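Local coordinates for protein putative phosphomannomutase (Thermus thermophilus, PDB 1TUO) that probably shifts a phosphate group between two positions of a sugar phosphate, as a magnesium-dependent member of the phosphohexose mutase family, at residues G250-V255 with D347-S352; T88-F93 with E158-A163; Q269-L274 with C327-E332; R207-E212 with G230-V235; G54-F59 with Q114-K119. All blocks are in the same frame, centred on the assembly; numbering follows the deposited sequence.

Contact 1 (G250-V255 with D347-S352); sequences GDADRV and DGILTS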
# COMPACT_ATOMS: atom_id res chain seq x y z
N GLY A 250 -7.41 -4.79 0.02
CA GLY A 250 -8.56 -4.38 0.81
C GLY A 250 -8.90 -2.90 0.84
O GLY A 250 -10.07 -2.53 0.64
N ASP A 251 -7.91 -2.06 1.11
CA ASP A 251 -8.14 -0.62 1.19
C ASP A 251 -7.48 0.13 0.02
O ASP A 251 -7.39 1.36 0.01
CB ASP A 251 -7.63 -0.09 2.54
CG ASP A 251 -6.13 -0.27 2.72
OD1 ASP A 251 -5.55 -1.21 2.11
OD2 ASP A 251 -5.53 0.50 3.50
N ALA A 252 -7.05 -0.65 -0.96
CA ALA A 252 -6.42 -0.14 -2.17
C ALA A 252 -5.18 0.73 -1.96
O ALA A 252 -4.96 1.68 -2.72
CB ALA A 252 -7.45 0.61 -3.03
N ASP A 253 -4.37 0.44 -0.95
CA ASP A 253 -3.15 1.21 -0.81
C ASP A 253 -2.02 0.41 -1.46
O ASP A 253 -0.90 0.90 -1.61
CB ASP A 253 -2.83 1.55 0.66
CG ASP A 253 -2.40 0.35 1.47
OD1 ASP A 253 -1.82 0.57 2.56
OD2 ASP A 253 -2.64 -0.80 1.05
N ARG A 254 -2.33 -0.82 -1.86
CA ARG A 254 -1.36 -1.71 -2.51
C ARG A 254 -1.96 -2.34 -3.77
O ARG A 254 -3.18 -2.46 -3.89
CB ARG A 254 -0.96 -2.86 -1.58
CG ARG A 254 -0.43 -2.45 -0.22
CD ARG A 254 -0.17 -3.68 0.64
NE ARG A 254 0.42 -3.33 1.93
CZ ARG A 254 0.97 -4.21 2.76
NH1 ARG A 254 0.99 -5.50 2.45
NH2 ARG A 254 1.49 -3.80 3.92
N VAL A 255 -1.10 -2.75 -4.70
CA VAL A 255 -1.60 -3.39 -5.91
C VAL A 255 -0.72 -4.57 -6.33
O VAL A 255 0.46 -4.63 -5.99
CB VAL A 255 -1.66 -2.40 -7.11
CG1 VAL A 255 -2.60 -1.26 -6.80
CG2 VAL A 255 -0.27 -1.89 -7.43
N ASP A 347 -0.59 4.66 -2.54
CA ASP A 347 -1.82 4.82 -3.32
C ASP A 347 -1.87 3.80 -4.46
O ASP A 347 -1.20 3.95 -5.47
CB ASP A 347 -1.92 6.25 -3.87
CG ASP A 347 -3.27 6.53 -4.52
OD1 ASP A 347 -3.69 7.71 -4.53
OD2 ASP A 347 -3.90 5.58 -5.04
N GLY A 348 -2.69 2.77 -4.27
CA GLY A 348 -2.81 1.72 -5.27
C GLY A 348 -3.60 2.14 -6.50
O GLY A 348 -3.46 1.54 -7.57
N ILE A 349 -4.43 3.16 -6.35
CA ILE A 349 -5.22 3.66 -7.46
C ILE A 349 -4.30 4.43 -8.40
O ILE A 349 -4.31 4.20 -9.62
CB ILE A 349 -6.36 4.57 -6.96
CG1 ILE A 349 -7.26 3.79 -5.99
CG2 ILE A 349 -7.16 5.11 -8.15
CD1 ILE A 349 -7.85 2.51 -6.57
N LEU A 350 -3.49 5.32 -7.85
CA LEU A 350 -2.56 6.06 -8.70
C LEU A 350 -1.53 5.11 -9.30
O LEU A 350 -1.10 5.28 -10.44
CB LEU A 350 -1.85 7.17 -7.93
CG LEU A 350 -0.86 7.98 -8.77
CD1 LEU A 350 -1.58 8.53 -10.01
CD2 LEU A 350 -0.28 9.13 -7.95
N THR A 351 -1.13 4.09 -8.54
CA THR A 351 -0.16 3.13 -9.06
C THR A 351 -0.74 2.43 -10.27
O THR A 351 -0.05 2.25 -11.28
CB THR A 351 0.23 2.06 -8.02
OG1 THR A 351 0.86 2.68 -6.89
CG2 THR A 351 1.21 1.07 -8.63
N SER A 352 -2.00 2.04 -10.18
CA SER A 352 -2.66 1.36 -11.29
C SER A 352 -2.68 2.27 -12.51
O SER A 352 -2.36 1.84 -13.62
CB SER A 352 -4.09 0.99 -10.91
OG SER A 352 -4.10 0.03 -9.87
O HOH W 1 0.50 1.27 -4.08
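Val255, Gly348 and Ala252 carry most of this join between a loop of domain II and the first turn of helix 348-362 in domain III. The loop sequence, Asp-Gly-Asp-Ala-Asp-Arg from Asp249 on, matches the metal-binding loop of phosphohexose mutases, so Asp249, Asp251 and Asp253 probably bind magnesium. Val255, where the loop becomes strand 255-259, turns both methyls to the helix. With chi1 at -61°, CG1 lies opposite the carbonyl carbon of Val255 and meets Gly348 CA at 3.4 Å, tighter than usual for two carbons; Val255 CG2 reaches Thr351 CG2 at 3.5 Å. Shortening Val255 to an alanine removes both methyls and would probably open a gap between the strand end and the Thr351 methyl. At Gly348 a beta carbon would collide with Ala252 O and Val255 CG1. Gly348 N instead donates to Ala252 O over 3.0 Å, a bent bond (138° at the hydrogen), which the left-handed backbone of Ala252 (phi 56°) presents. Ala252 CB adds a looser touch on Ile349 CD1, 4.0 Å away. Asp347 is the N-cap, its OD2 accepting from Leu350 N, while its OD1 is held by Tyr160 OH and His342. One water ties the two parts together, donating to Asp253 O at 2.9 Å and to Thr351 OG1 at 3.2 Å; that hydroxyl also bonds Tyr339 OH.

Contact 2 (T88-F93 with E158-A163); sequences TPLLSF and EAYFEA
Phe93 reaches from helix 88-97 onto Tyr160 and two alanines of helix 157-165, and can be followed atom by atom. Near the root, CB and CG lie beside the Tyr160 ring, Phe93 CG 3.9 Å from Tyr160 CD1 and close to the plane of that ring. With CG anti to the backbone N (chi1 159°), the phenyl is carried outward over the backbone of the second helix. One long side, CD2 and CE2, runs along Tyr160, Phe93 CE2 coming within 3.5 Å of Tyr160 N; the other ends at Phe93 CE1, 3.4 Å from Ala163 CB. At the far end Phe93 CZ meets Ala159 O, also at 3.5 Å. Tyr160 CA sits over one face of the Phe93 ring, 4.0 Å from its centroid and 27° off its normal, a CH-pi contact. The phenyl thus lies with one face against the second helix, where the short side chains of Ala159 and Ala163 leave room for it. Beside it, Leu90 CD1 presses on Tyr160 CB at 3.3 Å, and Tyr160 OH, near Pro89 CB, hydrogen-bonds to Asp347. The axes of segments 88-93 and 158-163 are perpendicular (90°), 10.2 Å apart at closest; the contact joins domain I to domain II. Helix 192-199 adds Phe192 against both Leu90 and Tyr160, while Leu91 on another side of helix 88-97 packs on strands 102-106 and 115-122.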
# COMPACT_ATOMS: atom_id res chain seq x y z
N THR A 88 -7.87 3.83 1.24
CA THR A 88 -7.05 4.57 2.19
C THR A 88 -6.53 5.87 1.56
O THR A 88 -6.59 6.93 2.17
CB THR A 88 -5.86 3.70 2.67
OG1 THR A 88 -6.32 2.81 3.69
CG2 THR A 88 -4.72 4.57 3.21
N PRO A 89 -6.02 5.79 0.32
CA PRO A 89 -5.52 7.04 -0.28
C PRO A 89 -6.57 8.15 -0.41
O PRO A 89 -6.21 9.33 -0.37
CB PRO A 89 -4.96 6.58 -1.64
CG PRO A 89 -5.69 5.27 -1.91
CD PRO A 89 -5.71 4.64 -0.54
N LEU A 90 -7.84 7.80 -0.58
CA LEU A 90 -8.88 8.83 -0.67
C LEU A 90 -9.02 9.50 0.71
O LEU A 90 -9.18 10.72 0.81
CB LEU A 90 -10.23 8.24 -1.09
CG LEU A 90 -11.44 9.18 -1.00
CD1 LEU A 90 -11.16 10.44 -1.80
CD2 LEU A 90 -12.69 8.48 -1.52
N LEU A 91 -8.96 8.71 1.77
CA LEU A 91 -9.06 9.28 3.11
C LEU A 91 -7.86 10.19 3.36
O LEU A 91 -8.01 11.31 3.85
CB LEU A 91 -9.14 8.16 4.16
CG LEU A 91 -9.25 8.50 5.65
CD1 LEU A 91 -7.88 8.83 6.21
CD2 LEU A 91 -10.23 9.65 5.86
N SER A 92 -6.67 9.72 3.00
CA SER A 92 -5.47 10.54 3.21
C SER A 92 -5.55 11.81 2.37
O SER A 92 -5.16 12.89 2.82
CB SER A 92 -4.21 9.74 2.85
OG SER A 92 -4.03 8.66 3.77
N PHE A 93 -6.07 11.69 1.16
CA PHE A 93 -6.22 12.86 0.30
C PHE A 93 -7.20 13.85 0.94
O PHE A 93 -6.95 15.06 0.97
CB PHE A 93 -6.76 12.46 -1.07
CG PHE A 93 -7.41 13.59 -1.81
CD1 PHE A 93 -6.64 14.58 -2.42
CD2 PHE A 93 -8.80 13.69 -1.86
CE1 PHE A 93 -7.25 15.67 -3.06
CE2 PHE A 93 -9.42 14.77 -2.49
CZ PHE A 93 -8.64 15.76 -3.09
N GLU A 158 -15.02 12.87 -6.48
CA GLU A 158 -14.72 13.77 -7.59
C GLU A 158 -13.45 14.58 -7.37
O GLU A 158 -12.62 14.70 -8.27
CB GLU A 158 -15.90 14.72 -7.84
CG GLU A 158 -17.14 14.05 -8.42
CD GLU A 158 -16.94 13.56 -9.84
OE1 GLU A 158 -16.33 12.49 -10.02
OE2 GLU A 158 -17.39 14.26 -10.77
N ALA A 159 -13.30 15.13 -6.17
CA ALA A 159 -12.12 15.92 -5.86
C ALA A 159 -10.86 15.05 -5.91
O ALA A 159 -9.80 15.51 -6.33
CB ALA A 159 -12.26 16.57 -4.48
N TYR A 160 -10.99 13.81 -5.46
CA TYR A 160 -9.87 12.87 -5.48
C TYR A 160 -9.46 12.61 -6.93
O TYR A 160 -8.27 12.56 -7.25
CB TYR A 160 -10.27 11.56 -4.80
CG TYR A 160 -9.21 10.48 -4.84
CD1 TYR A 160 -7.94 10.68 -4.28
CD2 TYR A 160 -9.47 9.25 -5.44
CE1 TYR A 160 -6.96 9.67 -4.32
CE2 TYR A 160 -8.51 8.24 -5.48
CZ TYR A 160 -7.26 8.46 -4.93
OH TYR A 160 -6.31 7.45 -5.01
N PHE A 161 -10.45 12.45 -7.81
CA PHE A 161 -10.16 12.21 -9.22
C PHE A 161 -9.45 13.42 -9.82
O PHE A 161 -8.51 13.27 -10.61
CB PHE A 161 -11.45 11.92 -9.99
CG PHE A 161 -12.11 10.61 -9.64
CD1 PHE A 161 -11.34 9.50 -9.28
CD2 PHE A 161 -13.49 10.47 -9.71
CE1 PHE A 161 -11.94 8.28 -8.99
CE2 PHE A 161 -14.10 9.25 -9.42
CZ PHE A 161 -13.32 8.15 -9.06
N GLU A 162 -9.89 14.62 -9.44
CA GLU A 162 -9.26 15.83 -9.95
C GLU A 162 -7.81 15.91 -9.50
O GLU A 162 -6.95 16.37 -10.24
CB GLU A 162 -10.02 17.07 -9.46
CG GLU A 162 -11.25 17.38 -10.29
CD GLU A 162 -10.89 17.74 -11.72
OE1 GLU A 162 -11.35 17.03 -12.64
OE2 GLU A 162 -10.15 18.72 -11.93
N ALA A 163 -7.54 15.46 -8.28
CA ALA A 163 -6.18 15.48 -7.76
C ALA A 163 -5.32 14.50 -8.55
O ALA A 163 -4.18 14.82 -8.91
CB ALA A 163 -6.19 15.10 -6.28

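Contact 3 (Q269-L274 with C327-E332); sequences QVLTTL and CFIGGE
The torsions of Leu271 and Ile329 aim two branched chains at each other: chi1 of 180° sets Leu271 CG opposite its amide nitrogen, and Ile329, with chi1 at -163° and CG1 likewise opposite N, stays extended as far as CD1. The two chains approach at a slant, and Leu271 CD1 meets Ile329 CD1 at 3.9 Å. Leu271 CD1 also lies 3.9 Å from Gly331 CA. A beta carbon on Gly331 would land on it, so the leucine settles directly on the strand backbone. On the next turn of the helix, Leu274 CB closes on Ile329 CD1 at 4.1 Å. The segment axes run nearly antiparallel, 171° apart, with a closest approach of 9.4 Å, as when a helix covers one face of a sheet in an alpha/beta/alpha domain, here domain III. Gly331, at the strand's end, and Glu332 begin a Gly-Glu-Glu-Ser sequence that probably corresponds to the sugar-binding loop of the family. Between residues 269-274 and 327-332 there is no hydrogen bond; Arg278, further along the helix, bonds Phe328 O. Where Leu271 and Leu274 meet Ile329 and Gly331, the touching atoms are saturated carbon, consistent with cohesion by dispersion and exclusion of water.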
# COMPACT_ATOMS: atom_id res chain seq x y z
N GLN A 269 8.93 -5.78 -9.49
CA GLN A 269 8.83 -5.50 -10.91
C GLN A 269 8.03 -4.22 -11.12
O GLN A 269 8.40 -3.37 -11.93
CB GLN A 269 8.16 -6.67 -11.63
CG GLN A 269 9.02 -7.94 -11.64
CD GLN A 269 8.30 -9.15 -12.20
OE1 GLN A 269 7.43 -9.72 -11.54
NE2 GLN A 269 8.65 -9.54 -13.41
N VAL A 270 6.95 -4.06 -10.37
CA VAL A 270 6.15 -2.85 -10.51
C VAL A 270 6.95 -1.62 -10.10
O VAL A 270 6.99 -0.63 -10.83
CB VAL A 270 4.88 -2.91 -9.63
CG1 VAL A 270 4.26 -1.51 -9.50
CG2 VAL A 270 3.89 -3.87 -10.25
N LEU A 271 7.59 -1.70 -8.94
CA LEU A 271 8.35 -0.57 -8.43
C LEU A 271 9.48 -0.14 -9.36
O LEU A 271 9.62 1.05 -9.66
CB LEU A 271 8.93 -0.89 -7.05
CG LEU A 271 9.77 0.22 -6.42
CD1 LEU A 271 8.93 1.48 -6.22
CD2 LEU A 271 10.32 -0.28 -5.08
N THR A 272 10.29 -1.09 -9.82
CA THR A 272 11.39 -0.75 -10.71
C THR A 272 10.92 -0.27 -12.08
O THR A 272 11.52 0.63 -12.66
CB THR A 272 12.37 -1.94 -10.87
OG1 THR A 272 11.68 -3.08 -11.38
CG2 THR A 272 13.01 -2.28 -9.54
N THR A 273 9.86 -0.88 -12.59
CA THR A 273 9.32 -0.49 -13.89
C THR A 273 8.83 0.96 -13.81
O THR A 273 9.10 1.76 -14.70
CB THR A 273 8.15 -1.40 -14.32
OG1 THR A 273 8.63 -2.74 -14.54
CG2 THR A 273 7.51 -0.89 -15.61
N LEU A 274 8.14 1.30 -12.73
CA LEU A 274 7.63 2.66 -12.56
C LEU A 274 8.76 3.63 -12.24
O LEU A 274 8.71 4.80 -12.61
CB LEU A 274 6.55 2.71 -11.48
CG LEU A 274 5.21 2.08 -11.88
CD1 LEU A 274 4.19 2.27 -10.76
CD2 LEU A 274 4.69 2.72 -13.18
N CYS A 327 12.50 13.50 -3.28
CA CYS A 327 12.25 12.13 -3.75
C CYS A 327 11.30 12.12 -4.95
O CYS A 327 10.55 13.08 -5.15
CB CYS A 327 11.63 11.29 -2.63
SG CYS A 327 12.50 11.27 -1.05
N PHE A 328 11.31 11.05 -5.74
CA PHE A 328 10.39 10.95 -6.86
C PHE A 328 9.56 9.67 -6.83
O PHE A 328 8.64 9.49 -7.62
CB PHE A 328 11.10 11.11 -8.22
CG PHE A 328 11.93 9.92 -8.64
CD1 PHE A 328 13.23 9.75 -8.17
CD2 PHE A 328 11.42 9.00 -9.55
CE1 PHE A 328 14.01 8.67 -8.60
CE2 PHE A 328 12.19 7.92 -9.99
CZ PHE A 328 13.49 7.76 -9.51
N ILE A 329 9.88 8.78 -5.90
CA ILE A 329 9.13 7.54 -5.75
C ILE A 329 9.56 6.83 -4.47
O ILE A 329 10.69 6.98 -4.02
CB ILE A 329 9.33 6.61 -6.97
CG1 ILE A 329 8.23 5.54 -7.00
CG2 ILE A 329 10.71 5.95 -6.90
CD1 ILE A 329 8.23 4.70 -8.28
N GLY A 330 8.64 6.08 -3.87
CA GLY A 330 8.97 5.35 -2.65
C GLY A 330 8.21 4.04 -2.66
O GLY A 330 7.02 4.02 -2.98
N GLY A 331 8.86 2.94 -2.32
CA GLY A 331 8.13 1.69 -2.37
C GLY A 331 8.53 0.62 -1.38
O GLY A 331 9.61 0.66 -0.79
N GLU A 332 7.62 -0.33 -1.21
CA GLU A 332 7.83 -1.46 -0.32
C GLU A 332 7.73 -2.76 -1.11
O GLU A 332 7.24 -2.77 -2.24
CB GLU A 332 6.77 -1.45 0.77
CG GLU A 332 6.80 -0.23 1.66
CD GLU A 332 5.68 -0.24 2.67
OE1 GLU A 332 5.87 0.32 3.77
OE2 GLU A 332 4.62 -0.81 2.36

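Contact 4 (R207-E212 with G230-V235); sequences RPIREE and GVTLAV
Ile209 meets Thr232 and Val235 where edge strand 206-209 of the domain II sheet passes under helix 230-236, an alpha-on-beta packing of this alpha/beta/alpha domain. The close part centres on the isoleucine. Ile209 CG2 lies 3.7 Å from Thr232 OG1, the two side chains crossing at a slant, and Ile209 CD1 meets Val235 CG2 tip to tip at 4.1 Å. Thr232 OG1 is not left to carbon alone, for it hydrogen-bonds Asp183 on the adjoining strand. The other half is loose. Arg210, in a left-handed backbone conformation (phi 49°), bends at chi3 (-69°), and its NH1 comes no nearer than 4.5 Å to Val231 CG2, a methyl at the exposed margin. The anchor of the guanidinium lies elsewhere: NH2 forms a salt bridge with the same Asp183, which therefore ties arginine and threonine together. Across the open side a water accepts from Val231 N at 3.1 Å and, weakly, from Arg210 NH1 at 3.1 Å.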
# COMPACT_ATOMS: atom_id res chain seq x y z
N ARG A 207 -12.60 -3.72 -17.33
CA ARG A 207 -13.44 -4.87 -17.04
C ARG A 207 -13.21 -5.26 -15.59
O ARG A 207 -12.12 -5.68 -15.21
CB ARG A 207 -13.09 -6.02 -17.99
CG ARG A 207 -13.40 -5.67 -19.45
CD ARG A 207 -13.02 -6.79 -20.41
NE ARG A 207 -13.27 -6.41 -21.80
CZ ARG A 207 -12.96 -7.17 -22.84
NH1 ARG A 207 -12.39 -8.36 -22.66
NH2 ARG A 207 -13.20 -6.75 -24.08
N PRO A 208 -14.25 -5.12 -14.76
CA PRO A 208 -14.20 -5.44 -13.33
C PRO A 208 -14.18 -6.92 -12.99
O PRO A 208 -14.77 -7.75 -13.69
CB PRO A 208 -15.45 -4.76 -12.80
CG PRO A 208 -16.43 -5.04 -13.89
CD PRO A 208 -15.61 -4.71 -15.15
N ILE A 209 -13.50 -7.23 -11.89
CA ILE A 209 -13.39 -8.58 -11.36
C ILE A 209 -13.59 -8.41 -9.85
O ILE A 209 -12.94 -7.56 -9.23
CB ILE A 209 -12.01 -9.20 -11.64
CG1 ILE A 209 -11.89 -9.57 -13.12
CG2 ILE A 209 -11.80 -10.43 -10.77
CD1 ILE A 209 -10.54 -10.13 -13.52
N ARG A 210 -14.50 -9.19 -9.28
CA ARG A 210 -14.79 -9.12 -7.85
C ARG A 210 -15.02 -7.68 -7.39
O ARG A 210 -14.50 -7.24 -6.36
CB ARG A 210 -13.65 -9.78 -7.05
CG ARG A 210 -13.56 -11.29 -7.31
CD ARG A 210 -12.61 -12.04 -6.38
NE ARG A 210 -11.20 -11.70 -6.61
CZ ARG A 210 -10.19 -12.49 -6.26
NH1 ARG A 210 -10.42 -13.66 -5.66
NH2 ARG A 210 -8.94 -12.12 -6.51
N GLU A 211 -15.83 -6.95 -8.15
CA GLU A 211 -16.11 -5.55 -7.84
C GLU A 211 -17.09 -5.35 -6.70
O GLU A 211 -17.06 -4.31 -6.03
CB GLU A 211 -16.64 -4.83 -9.09
CG GLU A 211 -17.79 -5.52 -9.78
CD GLU A 211 -18.37 -4.68 -10.91
OE1 GLU A 211 -19.02 -5.27 -11.81
OE2 GLU A 211 -18.18 -3.45 -10.90
N GLU A 212 -17.97 -6.32 -6.47
CA GLU A 212 -18.95 -6.21 -5.40
C GLU A 212 -18.30 -6.22 -4.02
O GLU A 212 -17.52 -7.11 -3.71
CB GLU A 212 -19.95 -7.36 -5.51
CG GLU A 212 -20.96 -7.44 -4.38
CD GLU A 212 -21.96 -8.56 -4.58
OE1 GLU A 212 -22.77 -8.47 -5.53
OE2 GLU A 212 -21.94 -9.54 -3.79
N GLY A 230 -6.36 -16.52 -7.95
CA GLY A 230 -6.73 -17.59 -8.86
C GLY A 230 -7.69 -17.19 -9.97
O GLY A 230 -7.43 -17.44 -11.15
N VAL A 231 -8.80 -16.56 -9.60
CA VAL A 231 -9.80 -16.14 -10.58
C VAL A 231 -9.24 -15.19 -11.63
O VAL A 231 -9.57 -15.29 -12.82
CB VAL A 231 -11.01 -15.47 -9.90
CG1 VAL A 231 -12.01 -15.00 -10.94
CG2 VAL A 231 -11.67 -16.45 -8.94
N THR A 232 -8.39 -14.27 -11.20
CA THR A 232 -7.79 -13.29 -12.10
C THR A 232 -6.71 -13.92 -12.99
O THR A 232 -6.58 -13.57 -14.16
CB THR A 232 -7.20 -12.12 -11.30
OG1 THR A 232 -8.26 -11.52 -10.54
CG2 THR A 232 -6.60 -11.07 -12.23
N LEU A 233 -5.94 -14.83 -12.42
CA LEU A 233 -4.90 -15.52 -13.18
C LEU A 233 -5.58 -16.31 -14.30
O LEU A 233 -5.02 -16.48 -15.38
CB LEU A 233 -4.11 -16.47 -12.28
CG LEU A 233 -3.16 -15.83 -11.26
CD1 LEU A 233 -2.74 -16.86 -10.23
CD2 LEU A 233 -1.95 -15.26 -11.98
N ALA A 234 -6.80 -16.77 -14.03
CA ALA A 234 -7.55 -17.54 -15.02
C ALA A 234 -8.08 -16.65 -16.14
O ALA A 234 -7.93 -16.96 -17.32
CB ALA A 234 -8.70 -18.27 -14.34
N VAL A 235 -8.70 -15.53 -15.77
CA VAL A 235 -9.25 -14.60 -16.75
C VAL A 235 -8.19 -14.08 -17.71
O VAL A 235 -8.44 -13.94 -18.91
CB VAL A 235 -9.93 -13.39 -16.05
CG1 VAL A 235 -10.45 -12.41 -17.09
CG2 VAL A 235 -11.07 -13.87 -15.16
O HOH W 2 -9.06 -16.27 -6.54

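Contact 5 (G54-F59 with Q114-K119); sequences GHDTRF and QYLGVK
One arginine side chain supplies the only hydrogen bond between these two segments: Arg58 NH1 donates to Tyr115 O over 2.9 Å, a bond bent to 130° at the hydrogen, and the oxygen stands clear of the guanidinium plane. NH1 also reaches Pro112 O, while NH2 is taken by Asn111 O and Ser109 O, so several backbone carbonyls gather round one cation. Arg58 NE forms a salt bridge with Asp56 OD1 at 3.2 Å, its hydrogen bond weak; that oxygen lies at the guanidinium edge, in its plane, and is held in turn by Thr107 OG1. Asp56 OD2 accepts from Arg58 N at 2.9 Å, closing an Asx turn, so Asp56 holds both the backbone N and NE of Arg58. The extended shaft of Arg58 (chi2 168°) slides past Leu116 in the opposite direction, Arg58 CD 3.7 Å from Leu116 CD1; the other leucine methyl, Leu116 CD2, lies 3.6 Å from Phe59 O. A leucine in place of Arg58 takes away the guanidinium donors, and would probably leave Tyr115 O and the neighbouring carbonyls without their shared partner and the Ser109 loop less firmly held. The Asp-Thr-Arg sequence at the end of strand 50-55 recurs in phosphohexose mutases, and the Thr-Ala-Ser-His-Asn-Pro loop it braces carries Ser109, probably the phosphoserine of the active site.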
# COMPACT_ATOMS: atom_id res chain seq x y z
N GLY A 54 -12.73 7.56 7.74
CA GLY A 54 -13.13 6.74 6.61
C GLY A 54 -13.14 5.28 7.02
O GLY A 54 -12.66 4.93 8.09
N HIS A 55 -13.70 4.42 6.16
CA HIS A 55 -13.73 2.99 6.46
C HIS A 55 -13.68 2.19 5.16
O HIS A 55 -13.98 2.72 4.10
CB HIS A 55 -15.01 2.64 7.22
CG HIS A 55 -16.26 2.86 6.43
ND1 HIS A 55 -16.78 1.90 5.58
CD2 HIS A 55 -17.11 3.91 6.38
CE1 HIS A 55 -17.89 2.36 5.04
NE2 HIS A 55 -18.12 3.58 5.51
N ASP A 56 -13.30 0.91 5.25
CA ASP A 56 -13.25 0.08 4.05
C ASP A 56 -14.49 -0.82 4.00
O ASP A 56 -15.53 -0.45 4.54
CB ASP A 56 -11.95 -0.74 3.99
CG ASP A 56 -11.76 -1.68 5.16
OD1 ASP A 56 -10.63 -2.21 5.29
OD2 ASP A 56 -12.72 -1.92 5.93
N THR A 57 -14.39 -1.98 3.35
CA THR A 57 -15.56 -2.85 3.23
C THR A 57 -15.64 -3.95 4.28
O THR A 57 -16.53 -4.81 4.21
CB THR A 57 -15.61 -3.55 1.85
OG1 THR A 57 -14.52 -4.47 1.75
CG2 THR A 57 -15.51 -2.52 0.74
N ARG A 58 -14.73 -3.93 5.25
CA ARG A 58 -14.75 -4.95 6.29
C ARG A 58 -16.03 -4.92 7.10
O ARG A 58 -16.70 -3.90 7.19
CB ARG A 58 -13.52 -4.79 7.19
CG ARG A 58 -12.26 -5.20 6.47
CD ARG A 58 -10.96 -4.81 7.17
NE ARG A 58 -9.85 -5.18 6.29
CZ ARG A 58 -9.27 -6.38 6.29
NH1 ARG A 58 -9.68 -7.32 7.14
NH2 ARG A 58 -8.34 -6.67 5.39
N PHE A 59 -16.39 -6.07 7.67
CA PHE A 59 -17.63 -6.18 8.44
C PHE A 59 -17.67 -5.17 9.59
O PHE A 59 -16.74 -5.08 10.38
CB PHE A 59 -17.77 -7.61 8.99
CG PHE A 59 -19.15 -7.92 9.52
CD1 PHE A 59 -20.21 -8.16 8.65
CD2 PHE A 59 -19.38 -7.95 10.89
CE1 PHE A 59 -21.49 -8.44 9.14
CE2 PHE A 59 -20.66 -8.23 11.39
CZ PHE A 59 -21.71 -8.47 10.52
N GLN A 114 -11.34 -11.37 9.35
CA GLN A 114 -11.67 -11.20 10.76
C GLN A 114 -10.99 -10.02 11.45
O GLN A 114 -11.36 -9.66 12.56
CB GLN A 114 -11.36 -12.48 11.56
CG GLN A 114 -9.89 -12.86 11.59
CD GLN A 114 -9.49 -13.75 10.43
OE1 GLN A 114 -10.02 -13.63 9.33
NE2 GLN A 114 -8.55 -14.66 10.68
N TYR A 115 -10.02 -9.40 10.78
CA TYR A 115 -9.31 -8.27 11.38
C TYR A 115 -9.84 -6.90 10.98
O TYR A 115 -10.36 -6.71 9.89
CB TYR A 115 -7.83 -8.29 11.00
CG TYR A 115 -7.06 -9.46 11.54
CD1 TYR A 115 -6.94 -10.64 10.80
CD2 TYR A 115 -6.45 -9.40 12.79
CE1 TYR A 115 -6.23 -11.72 11.30
CE2 TYR A 115 -5.74 -10.48 13.30
CZ TYR A 115 -5.63 -11.64 12.55
OH TYR A 115 -4.92 -12.70 13.05
N LEU A 116 -9.68 -5.96 11.90
CA LEU A 116 -10.05 -4.58 11.64
C LEU A 116 -9.06 -3.77 12.48
O LEU A 116 -8.34 -4.31 13.32
CB LEU A 116 -11.50 -4.30 12.05
CG LEU A 116 -12.21 -3.07 11.46
CD1 LEU A 116 -11.63 -2.68 10.11
CD2 LEU A 116 -13.70 -3.36 11.34
N GLY A 117 -8.98 -2.47 12.22
CA GLY A 117 -8.05 -1.67 12.98
C GLY A 117 -8.29 -0.22 12.66
O GLY A 117 -9.17 0.10 11.86
N VAL A 118 -7.53 0.65 13.30
CA VAL A 118 -7.64 2.07 13.05
C VAL A 118 -6.25 2.56 12.67
O VAL A 118 -5.28 2.31 13.38
CB VAL A 118 -8.14 2.84 14.29
CG1 VAL A 118 -8.32 4.31 13.93
CG2 VAL A 118 -9.46 2.25 14.78
N LYS A 119 -6.16 3.21 11.52
CA LYS A 119 -4.89 3.75 11.04
C LYS A 119 -5.02 5.27 10.98
O LYS A 119 -5.89 5.79 10.27
CB LYS A 119 -4.55 3.17 9.67
CG LYS A 119 -4.17 1.70 9.71
CD LYS A 119 -3.52 1.27 8.40
CE LYS A 119 -2.93 -0.12 8.50
NZ LYS A 119 -2.28 -0.52 7.22

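How the contacts relate
Contacts 1, 2, 3 and 5 form a connected chain, with contact 1, about 6 Å from the chain centre, as its hub. Contact 2 (centres about 12 Å away) joins it through Asp251 and Thr88, and contact 3 (about 13 Å) through Thr351 against Leu274. Contact 5 touches both contact 1 and contact 2. Contact 4 touches none of the others; its nearest neighbour is contact 5, about 7 Å between nearest atoms. Along the chain, contacts 5 and 2 interleave, contact 4 follows, and contact 3 is nested within the loop closed by contact 1. Contacts 5, 4 and 3 lie within the first, second and third domains; contacts 2 and 1 bridge successive domains round the probable active site.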